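Condensin complex subunit 3 (Schizosaccharomyces pombe, PDB 5OQR) serves as a regulatory HEAT-repeat subunit of condensin, the complex that converts interphase chromatin into compact mitotic-like chromosomes. Local coordinates at residues Ser241-Lys244 against Ala245-Met249. Residues are numbered along the deposited sequence; the frame is centred on the assembly and turned at random.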
loop_
_atom_site.group_PDB
_atom_site.type_symbol
_atom_site.label_atom_id
_atom_site.label_comp_id
_atom_site.label_asym_id
_atom_site.label_seq_id
_atom_site.Cartn_x
_atom_site.Cartn_y
_atom_site.Cartn_z
ATOM N N SER A 241 -12.700 7.305 1.087
ATOM C CA SER A 241 -13.596 7.070 2.218
ATOM C C SER A 241 -12.867 6.456 3.405
ATOM O O SER A 241 -13.089 6.866 4.549
ATOM C CB SER A 241 -14.755 6.171 1.792
ATOM O OG SER A 241 -15.712 6.897 1.047
ATOM N N VAL A 242 -12.014 5.460 3.163
ATOM C CA VAL A 242 -11.242 4.867 4.250
ATOM C C VAL A 242 -10.367 5.930 4.900
ATOM O O VAL A 242 -10.282 6.030 6.130
ATOM C CB VAL A 242 -10.394 3.688 3.736
ATOM C CG1 VAL A 242 -9.698 2.995 4.895
ATOM C CG2 VAL A 242 -11.246 2.696 2.951
ATOM N N GLU A 243 -9.704 6.738 4.076
ATOM C CA GLU A 243 -8.847 7.794 4.597
ATOM C C GLU A 243 -9.651 8.786 5.429
ATOM O O GLU A 243 -9.161 9.302 6.439
ATOM C CB GLU A 243 -8.142 8.494 3.436
ATOM C CG GLU A 243 -7.007 9.401 3.852
ATOM C CD GLU A 243 -7.429 10.851 3.924
ATOM O OE1 GLU A 243 -7.752 11.427 2.865
ATOM O OE2 GLU A 243 -7.451 11.411 5.040
ATOM N N LYS A 244 -10.894 9.054 5.025
ATOM C CA LYS A 244 -11.740 9.974 5.779
ATOM C C LYS A 244 -12.166 9.366 7.109
ATOM O O LYS A 244 -12.263 10.073 8.117
ATOM C CB LYS A 244 -12.968 10.349 4.953
ATOM C CG LYS A 244 -13.345 11.813 5.012
ATOM C CD LYS A 244 -13.621 12.283 6.424
ATOM C CE LYS A 244 -14.175 13.698 6.419
ATOM N NZ LYS A 244 -14.265 14.279 7.783
ATOM N N ALA A 245 -12.431 8.059 7.128
ATOM C CA ALA A 245 -12.850 7.406 8.363
ATOM C C ALA A 245 -11.717 7.378 9.380
ATOM O O ALA A 245 -11.954 7.521 10.584
ATOM C CB ALA A 245 -13.337 5.988 8.067
ATOM N N ALA A 246 -10.481 7.189 8.916
ATOM C CA ALA A 246 -9.342 7.179 9.827
ATOM C C ALA A 246 -9.069 8.571 10.380
ATOM O O ALA A 246 -8.707 8.720 11.552
ATOM C CB ALA A 246 -8.108 6.635 9.112
ATOM N N ALA A 247 -9.238 9.601 9.550
ATOM C CA ALA A 247 -9.044 10.968 10.016
ATOM C C ALA A 247 -10.118 11.377 11.015
ATOM O O ALA A 247 -9.847 12.169 11.923
ATOM C CB ALA A 247 -9.029 11.926 8.827
ATOM N N ASP A 248 -11.336 10.849 10.867
ATOM C CA ASP A 248 -12.404 11.177 11.805
ATOM C C ASP A 248 -12.197 10.478 13.142
ATOM O O ASP A 248 -12.451 11.063 14.199
ATOM C CB ASP A 248 -13.761 10.805 11.206
ATOM C CG ASP A 248 -14.270 11.841 10.219
ATOM O OD1 ASP A 248 -13.456 12.642 9.719
ATOM O OD2 ASP A 248 -15.488 11.854 9.942
ATOM N N MET A 249 -11.745 9.223 13.116
ATOM C CA MET A 249 -11.412 8.533 14.357
ATOM C C MET A 249 -10.309 9.265 15.099
ATOM O O MET A 249 -10.321 9.342 16.332
ATOM C CB MET A 249 -10.986 7.099 14.052
ATOM C CG MET A 249 -10.386 6.340 15.238
ATOM S SD MET A 249 -9.467 4.883 14.715
ATOM C CE MET A 249 -8.086 5.644 13.865
#
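Lys-244 and Asp-248, one helical turn apart, form a salt bridge in which Lys-244 NZ lies 2.7 Å from Asp-248 OD1 and meets the syn lone pair of that oxygen, on the side facing OD2. The lysine chain bends about CB-CG (chi2 -58°) and then runs extended, which brings NZ to the carboxylate oxygen. Asp-248 turns CG to the side of its backbone N (chi1 -80°), bringing the carboxylate back toward the preceding turn, with Asp-248 CG 3.4 Å from Lys-244 O. With an alanine here in place of Asp-248, the Lys-244 ammonium is likely to lose its carboxylate mate and the long side chain to be freer to turn. The backbone carries the i to i+4 hydrogen bonds of the helix: Ala-245 N to Ser-241 O at 2.9 Å, Ala-246 N to Val-242 O at 3.0 Å, Ala-247 N to Glu-243 O at 3.1 Å and Asp-248 N to Lys-244 O at 3.0 Å. Side chains otherwise meet loosely: the carboxylate oxygen Glu-243 OE2 stands 4.1 Å from the methyl Ala-247 CB. Val-242 packs on Tyr-209 of helix 202-212 and Ala-246 on Leu-235 of helix 224-235, while Lys-244, Ala-247 and Asp-248 all touch Val-288 of helix 275-288. The bridge is an i to i+4 lysine-aspartate pair on alpha-helix 240-257, packed among neighbouring helices within the fifth HEAT repeat of this alpha-solenoid.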